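Local coordinates for protein nudix hydrolase DR_0079 (Deinococcus radiodurans, PDB 2O5F) that hydrolyses nucleoside di- and triphosphates to monophosphates with the help of magnesium, preferring CDP and CTP, at residues 7-11 against 71-76; 31-37 against 113-119; 101-105 against 162-167. All blocks are in the same frame, centred on the assembly; numbering follows the deposited sequence.

In the fold
The three contacts run across one Nudix domain. Contact 2 pairs the parallel strands 35-42 and 115-122 in the middle of the mixed sheet. Contact 1 adjoins it where Val72 N meets Arg35 O at 2.9 Å, a probable hydrogen bond, and joins the start of the Nudix box to strand 8-12. Contact 3 lies on the other flank, its edge strand 98-105 meeting strand 115-122 through backbone hydrogen bonds of Leu102 and Ala103 with Val118. Contacts 1 and 3 stay apart, with centres about 22 Å from each other. Val37 of contact 2 and Ala71 of contact 1 come within about 4 Å and 6 Å, side chain to side chain, of Glu85, an inferred magnesium ligand.

Contact 1. Residues 7-11 against 71-76; sequences ERLDL and AVQSGE
Asp10 reaches from strand 8-12 and grips the 71-76 loop with both carboxylate oxygens, one on a backbone N-H and one on a hydroxyl. From CB, with CG beside the backbone N and anti to the carbonyl carbon (chi1 -85°), the chain leads to a CG that lies 3.5 Å from Ser74 CA. One branch, OD1, takes the Gly75 N-H in an almost straight bond of 2.9 Å, the donor arriving from above the carboxylate plane. The other branch, OD2, accepts the hydroxyl of Ser74, OG to OD2 2.8 Å, again from well out of the plane. Gln21 of strand 18-23 donates a further bond to OD2, and a water donates to OD1 while bridging to the carbonyl of Glu76.

The backbones join in as well: Ser74 N donates to Arg8 O at 2.9 Å, and a second water links Asp10 N to Val72 O. Leu9 CD2 packs on the methyl of Ala71, CB at 4.1 Å, and lies against Val72 O.

The loop is itself braced. Residues 73-76 form a type II turn, closed by Glu76 N to Gln73 O, with Gly75 at positive phi (86°), where a beta carbon would collide with the carbonyl oxygen of Ser74. Glu76 OE1 accepts from Gln73 N at 2.9 Å, while its OE2 forms a salt bridge to Arg84 of helix 78-90. These residues belong to the Nudix box. With four donors on its two oxygens, the buried carboxylate of Asp10 is well compensated, which probably helps it stay ionised while it fixes the turn leading into that helix.

Contact 2. Residues 31-37 against 113-119; sequences WERVRVV and SSFMCVY
Val36 runs alongside Met116, its CG2 packed on Met116 CB at 3.7 Å. The two belong to parallel neighbours, strands 35-42 and 115-122, central in the mixed sheet of the Nudix fold; strand segments 35-37 and 115-119 run 19° from parallel. Phe115 is held at both backbone ends: its N donates to Val34 O at 3.1 Å, and its O accepts from Val36 N at 2.9 Å. On the face of Arg35 and Phe115, Val37 CG1 meets the edge of the Tyr119 ring, whose stack with Phe82 joins this face to helix 78-90.

Ahead of the strands, Ser114 OG, turned beside its own backbone N (chi1 -50°), donates 2.7 Å to Trp31 O. Replacing Ser114 by an alanine would probably leave that carbonyl with one bond fewer and a small gap beside Trp31 CB and Val36 CG1. A water bridges Glu32 OE1 to Ser113 O, while Ser113 OG bonds Asp158. Trp31 O takes two donors from opposite faces of its carbonyl plane: Ser114 OG on one, and on the other Val34 N, 3.2 Å away.

Contact 3. Residues 101-105 against 162-167; sequences PLASF and LVRRCY
A cysteine sulfur set against the edge of a phenylalanine ring marks this contact: Cys166 SG lies in the plane of the Phe105 ring, 5.2 Å from its centroid. The atom that Cys166 SG meets is Phe105 CE2, at 3.9 Å. Cys166 holds its sulfur anti to the carbonyl carbon, beside the backbone N (chi1 -65°), which directs SG from the helix toward strand 98-105.

Phe105 fits between successive turns of the helix. Its CE2 also touches Leu162 CD2, and CZ packs against Arg165 CB at 3.7 Å. The aliphatic part of Arg165 runs on extended past the ring, with Arg165 CD near Phe105 CE1, before the guanidinium turns to Glu161 in a salt bridge. Deeper in, Leu162 continues onto Met116 and Val118 of the neighbouring strand and onto Phe40, so that the same leucine belongs to the core under the sheet.

Leu102 makes the contact at the other end. It turns its CG away from the backbone nitrogen (chi1 -160°), which carries CD2 to Cys166 CB at 3.6 Å. Leu102 CD2 also meets the phenol end of Tyr167, 3.7 Å from OH, and the two side chains cross at about a right angle. The hydroxyl of Tyr167 is hydrogen-bonded to Glu120. Between these two poles Ala103 makes a lighter touch, its CB 4.4 Å from Cys166 SG.

Leu102 and Ala103 both stand opposite Val118 in a classic beta bulge, which lets two consecutive residues face the helix. Segments 101-105 and 162-166 run at 112° to one another, an apolar packing of the C-terminal helix on the mixed sheet, as belongs to the alpha/beta/alpha sandwich of the Nudix fold.

Contact 1. Residues 7-11 against 71-76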
# COMPACT_ATOMS: atom_id res chain seq x y z
N GLU A 7 -6.79 -13.26 9.72
CA GLU A 7 -8.16 -12.67 9.72
C GLU A 7 -8.40 -11.74 10.92
O GLU A 7 -9.44 -11.09 11.00
CB GLU A 7 -9.21 -13.78 9.69
CG GLU A 7 -9.02 -14.86 10.74
CD GLU A 7 -10.13 -15.89 10.72
OE1 GLU A 7 -10.01 -16.91 11.43
OE2 GLU A 7 -11.13 -15.67 9.99
N ARG A 8 -7.45 -11.70 11.84
CA ARG A 8 -7.57 -10.84 13.02
C ARG A 8 -6.63 -9.65 12.89
O ARG A 8 -5.48 -9.80 12.49
CB ARG A 8 -7.25 -11.63 14.29
CG ARG A 8 -7.62 -10.91 15.57
CD ARG A 8 -7.75 -11.89 16.72
NE ARG A 8 -8.76 -12.91 16.42
CZ ARG A 8 -9.12 -13.88 17.26
NH1 ARG A 8 -8.55 -13.96 18.46
NH2 ARG A 8 -10.04 -14.77 16.90
N LEU A 9 -7.13 -8.46 13.24
CA LEU A 9 -6.34 -7.24 13.15
C LEU A 9 -6.21 -6.57 14.51
O LEU A 9 -7.06 -6.74 15.39
CB LEU A 9 -7.01 -6.26 12.18
CG LEU A 9 -7.44 -6.82 10.82
CD1 LEU A 9 -8.18 -5.76 10.02
CD2 LEU A 9 -6.22 -7.33 10.08
N ASP A 10 -5.14 -5.80 14.68
CA ASP A 10 -4.92 -5.07 15.92
C ASP A 10 -5.71 -3.76 15.85
O ASP A 10 -5.80 -3.15 14.79
CB ASP A 10 -3.43 -4.74 16.11
CG ASP A 10 -2.65 -5.88 16.74
OD1 ASP A 10 -1.41 -5.94 16.54
OD2 ASP A 10 -3.26 -6.71 17.46
N LEU A 11 -6.30 -3.35 16.97
CA LEU A 11 -7.03 -2.09 17.04
C LEU A 11 -6.04 -1.09 17.61
O LEU A 11 -5.31 -1.40 18.55
CB LEU A 11 -8.25 -2.21 17.97
CG LEU A 11 -9.48 -2.97 17.46
CD1 LEU A 11 -10.44 -3.21 18.63
CD2 LEU A 11 -10.16 -2.18 16.35
N ALA A 71 -3.59 -5.01 4.86
CA ALA A 71 -3.75 -4.79 6.28
C ALA A 71 -2.68 -5.53 7.08
O ALA A 71 -2.23 -6.61 6.69
CB ALA A 71 -5.14 -5.25 6.72
N VAL A 72 -2.28 -4.94 8.20
CA VAL A 72 -1.28 -5.54 9.08
C VAL A 72 -2.04 -6.50 10.00
O VAL A 72 -3.04 -6.11 10.62
CB VAL A 72 -0.58 -4.48 9.96
CG1 VAL A 72 0.47 -5.14 10.84
CG2 VAL A 72 0.05 -3.41 9.08
N GLN A 73 -1.58 -7.74 10.10
CA GLN A 73 -2.25 -8.72 10.95
C GLN A 73 -1.91 -8.54 12.42
O GLN A 73 -0.82 -8.07 12.76
CB GLN A 73 -1.88 -10.13 10.51
CG GLN A 73 -2.31 -10.46 9.10
CD GLN A 73 -2.00 -11.89 8.71
OE1 GLN A 73 -2.17 -12.28 7.55
NE2 GLN A 73 -1.55 -12.68 9.68
N SER A 74 -2.85 -8.91 13.28
CA SER A 74 -2.65 -8.78 14.72
C SER A 74 -1.33 -9.39 15.17
O SER A 74 -1.01 -10.53 14.84
CB SER A 74 -3.79 -9.46 15.48
OG SER A 74 -3.56 -9.40 16.88
N GLY A 75 -0.56 -8.61 15.93
CA GLY A 75 0.71 -9.09 16.45
C GLY A 75 1.87 -8.88 15.48
O GLY A 75 3.03 -9.11 15.82
N GLU A 76 1.54 -8.44 14.27
CA GLU A 76 2.54 -8.23 13.24
C GLU A 76 3.04 -6.79 13.23
O GLU A 76 2.29 -5.86 13.53
CB GLU A 76 1.90 -8.59 11.90
CG GLU A 76 2.82 -8.64 10.71
CD GLU A 76 2.06 -9.11 9.47
OE1 GLU A 76 1.01 -8.50 9.16
OE2 GLU A 76 2.52 -10.07 8.82
O HOH W 1 -0.24 -4.70 14.14
O HOH W 2 -2.68 -5.38 13.16

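Contact 2. Residues 31-37 against 113-119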
# COMPACT_ATOMS: atom_id res chain seq x y z
N TRP A 31 -11.84 1.44 9.49
CA TRP A 31 -10.47 1.47 8.97
C TRP A 31 -9.53 2.45 9.67
O TRP A 31 -8.31 2.22 9.70
CB TRP A 31 -10.48 1.74 7.46
CG TRP A 31 -10.97 0.55 6.68
CD1 TRP A 31 -12.17 0.43 6.03
CD2 TRP A 31 -10.31 -0.72 6.54
NE1 TRP A 31 -12.29 -0.83 5.50
CE2 TRP A 31 -11.17 -1.56 5.79
CE3 TRP A 31 -9.08 -1.22 6.97
CZ2 TRP A 31 -10.84 -2.88 5.48
CZ3 TRP A 31 -8.74 -2.54 6.65
CH2 TRP A 31 -9.62 -3.35 5.91
N GLU A 32 -10.08 3.51 10.23
CA GLU A 32 -9.27 4.50 10.93
C GLU A 32 -8.77 3.96 12.28
O GLU A 32 -7.98 4.61 12.97
CB GLU A 32 -10.07 5.79 11.17
CG GLU A 32 -11.32 5.58 12.02
CD GLU A 32 -12.59 5.39 11.19
OE1 GLU A 32 -12.52 4.82 10.08
OE2 GLU A 32 -13.66 5.81 11.68
N ARG A 33 -9.25 2.77 12.64
CA ARG A 33 -8.86 2.14 13.90
C ARG A 33 -7.92 0.96 13.70
O ARG A 33 -7.65 0.21 14.63
CB ARG A 33 -10.11 1.71 14.67
CG ARG A 33 -10.99 2.87 15.08
CD ARG A 33 -12.26 2.39 15.76
NE ARG A 33 -13.10 3.52 16.16
CZ ARG A 33 -14.30 3.40 16.71
NH1 ARG A 33 -14.82 2.19 16.92
NH2 ARG A 33 -15.00 4.48 17.04
N VAL A 34 -7.43 0.78 12.47
CA VAL A 34 -6.51 -0.31 12.17
C VAL A 34 -5.30 0.17 11.36
O VAL A 34 -5.26 1.32 10.90
CB VAL A 34 -7.20 -1.46 11.41
CG1 VAL A 34 -8.35 -2.02 12.25
CG2 VAL A 34 -7.71 -0.99 10.05
N ARG A 35 -4.34 -0.73 11.18
CA ARG A 35 -3.10 -0.42 10.46
C ARG A 35 -2.95 -1.18 9.14
O ARG A 35 -3.32 -2.35 9.03
CB ARG A 35 -1.89 -0.73 11.37
CG ARG A 35 -2.07 -0.19 12.79
CD ARG A 35 -0.77 0.00 13.58
NE ARG A 35 -0.22 -1.23 14.14
CZ ARG A 35 0.54 -1.30 15.23
NH1 ARG A 35 0.86 -0.20 15.92
NH2 ARG A 35 0.98 -2.47 15.64
N VAL A 36 -2.43 -0.49 8.13
CA VAL A 36 -2.19 -1.09 6.83
C VAL A 36 -0.79 -0.67 6.37
O VAL A 36 -0.18 0.22 6.96
CB VAL A 36 -3.21 -0.61 5.76
CG1 VAL A 36 -4.62 -1.01 6.17
CG2 VAL A 36 -3.11 0.91 5.57
N VAL A 37 -0.28 -1.33 5.35
CA VAL A 37 1.02 -0.98 4.79
C VAL A 37 0.79 -0.74 3.31
O VAL A 37 -0.10 -1.35 2.70
CB VAL A 37 2.08 -2.11 4.98
CG1 VAL A 37 2.64 -2.09 6.39
CG2 VAL A 37 1.45 -3.47 4.68
N SER A 113 -7.26 6.36 4.72
CA SER A 113 -8.14 5.43 5.44
C SER A 113 -7.73 4.83 6.78
O SER A 113 -8.57 4.66 7.67
CB SER A 113 -8.51 4.29 4.49
OG SER A 113 -7.34 3.63 4.06
N SER A 114 -6.45 4.49 6.93
CA SER A 114 -5.94 3.86 8.14
C SER A 114 -4.56 4.37 8.52
O SER A 114 -3.95 5.14 7.79
CB SER A 114 -5.80 2.34 7.94
OG SER A 114 -6.97 1.76 7.41
N PHE A 115 -4.08 3.91 9.67
CA PHE A 115 -2.74 4.25 10.11
C PHE A 115 -1.87 3.46 9.15
O PHE A 115 -2.22 2.35 8.75
CB PHE A 115 -2.53 3.79 11.55
CG PHE A 115 -3.01 4.80 12.55
CD1 PHE A 115 -2.22 5.89 12.88
CD2 PHE A 115 -4.27 4.68 13.13
CE1 PHE A 115 -2.67 6.85 13.78
CE2 PHE A 115 -4.72 5.64 14.04
CZ PHE A 115 -3.91 6.73 14.36
N MET A 116 -0.74 4.02 8.76
CA MET A 116 0.08 3.30 7.81
C MET A 116 1.51 3.74 7.70
O MET A 116 1.89 4.86 8.06
CB MET A 116 -0.54 3.41 6.42
CG MET A 116 -0.66 4.84 5.90
SD MET A 116 -1.31 4.91 4.22
CE MET A 116 -3.06 4.62 4.47
N CYS A 117 2.31 2.82 7.20
CA CYS A 117 3.69 3.10 6.91
C CYS A 117 3.73 2.86 5.41
O CYS A 117 3.18 1.86 4.92
CB CYS A 117 4.64 2.14 7.61
SG CYS A 117 6.37 2.59 7.35
N VAL A 118 4.34 3.79 4.69
CA VAL A 118 4.47 3.70 3.24
C VAL A 118 5.96 3.47 2.98
O VAL A 118 6.81 4.14 3.56
CB VAL A 118 4.03 5.01 2.55
CG1 VAL A 118 3.97 4.81 1.04
CG2 VAL A 118 2.68 5.45 3.09
N TYR A 119 6.25 2.49 2.13
CA TYR A 119 7.63 2.14 1.80
C TYR A 119 7.91 2.37 0.33
O TYR A 119 7.00 2.48 -0.48
CB TYR A 119 7.87 0.66 2.09
CG TYR A 119 7.63 0.27 3.52
CD1 TYR A 119 8.62 0.45 4.49
CD2 TYR A 119 6.41 -0.29 3.91
CE1 TYR A 119 8.40 0.08 5.81
CE2 TYR A 119 6.19 -0.66 5.23
CZ TYR A 119 7.19 -0.48 6.17
OH TYR A 119 6.97 -0.86 7.47
O HOH W 3 -11.19 5.45 7.53

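Contact 3. Residues 101-105 against 162-167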
# COMPACT_ATOMS: atom_id res chain seq x y z
N PRO A 101 11.58 3.08 4.54
CA PRO A 101 10.31 3.70 4.93
C PRO A 101 10.24 5.05 4.22
O PRO A 101 11.18 5.84 4.28
CB PRO A 101 10.47 3.87 6.44
CG PRO A 101 11.33 2.70 6.81
CD PRO A 101 12.38 2.72 5.72
N LEU A 102 9.15 5.29 3.52
CA LEU A 102 9.01 6.55 2.80
C LEU A 102 8.31 7.57 3.70
O LEU A 102 8.71 8.73 3.78
CB LEU A 102 8.20 6.33 1.52
CG LEU A 102 8.32 7.37 0.41
CD1 LEU A 102 9.77 7.48 -0.06
CD2 LEU A 102 7.42 6.96 -0.76
N ALA A 103 7.27 7.13 4.39
CA ALA A 103 6.52 8.00 5.28
C ALA A 103 5.55 7.20 6.13
O ALA A 103 5.31 6.02 5.89
CB ALA A 103 5.75 9.04 4.46
N SER A 104 4.99 7.88 7.13
CA SER A 104 4.01 7.29 8.04
C SER A 104 2.86 8.29 8.13
O SER A 104 3.08 9.49 8.19
CB SER A 104 4.63 7.08 9.43
OG SER A 104 5.65 6.09 9.38
N PHE A 105 1.62 7.79 8.13
CA PHE A 105 0.46 8.67 8.20
C PHE A 105 -0.62 8.22 9.17
O PHE A 105 -0.78 7.03 9.42
CB PHE A 105 -0.20 8.79 6.82
CG PHE A 105 0.69 9.36 5.76
CD1 PHE A 105 1.10 10.69 5.81
CD2 PHE A 105 1.10 8.56 4.70
CE1 PHE A 105 1.91 11.22 4.81
CE2 PHE A 105 1.92 9.09 3.69
CZ PHE A 105 2.32 10.42 3.75
N LEU A 162 -1.69 9.28 -1.59
CA LEU A 162 -0.38 8.72 -1.25
C LEU A 162 0.70 9.20 -2.21
O LEU A 162 1.83 9.51 -1.81
CB LEU A 162 -0.41 7.19 -1.25
CG LEU A 162 -1.07 6.54 -0.03
CD1 LEU A 162 -1.05 5.02 -0.20
CD2 LEU A 162 -0.29 6.93 1.24
N VAL A 163 0.35 9.24 -3.50
CA VAL A 163 1.30 9.69 -4.51
C VAL A 163 1.65 11.16 -4.31
O VAL A 163 2.82 11.55 -4.37
CB VAL A 163 0.74 9.49 -5.94
CG1 VAL A 163 1.64 10.18 -6.96
CG2 VAL A 163 0.64 8.01 -6.24
N ARG A 164 0.63 11.98 -4.06
CA ARG A 164 0.86 13.40 -3.84
C ARG A 164 1.64 13.68 -2.55
O ARG A 164 2.55 14.50 -2.54
CB ARG A 164 -0.47 14.17 -3.82
CG ARG A 164 -1.13 14.30 -5.18
CD ARG A 164 -2.21 15.37 -5.18
NE ARG A 164 -2.54 15.78 -6.54
CZ ARG A 164 -3.46 15.20 -7.31
NH1 ARG A 164 -4.15 14.17 -6.85
NH2 ARG A 164 -3.66 15.64 -8.54
N ARG A 165 1.29 12.99 -1.47
CA ARG A 165 1.99 13.22 -0.21
C ARG A 165 3.41 12.65 -0.19
O ARG A 165 4.30 13.23 0.44
CB ARG A 165 1.20 12.64 0.96
CG ARG A 165 -0.04 13.43 1.34
CD ARG A 165 -0.80 12.75 2.46
NE ARG A 165 -1.99 13.49 2.87
CZ ARG A 165 -1.97 14.59 3.62
NH1 ARG A 165 -0.82 15.09 4.03
NH2 ARG A 165 -3.11 15.19 3.94
N CYS A 166 3.63 11.54 -0.88
CA CYS A 166 4.95 10.92 -0.89
C CYS A 166 5.89 11.43 -1.98
O CYS A 166 7.11 11.40 -1.80
CB CYS A 166 4.83 9.40 -1.01
SG CYS A 166 4.02 8.61 0.40
N TYR A 167 5.33 11.89 -3.09
CA TYR A 167 6.15 12.40 -4.19
C TYR A 167 5.72 13.82 -4.58
O TYR A 167 4.83 14.00 -5.41
CB TYR A 167 6.07 11.48 -5.41
CG TYR A 167 6.55 10.06 -5.15
CD1 TYR A 167 5.65 9.05 -4.80
CD2 TYR A 167 7.90 9.74 -5.23
CE1 TYR A 167 6.10 7.75 -4.53
CE2 TYR A 167 8.36 8.45 -4.96
CZ TYR A 167 7.45 7.46 -4.61
OH TYR A 167 7.91 6.19 -4.32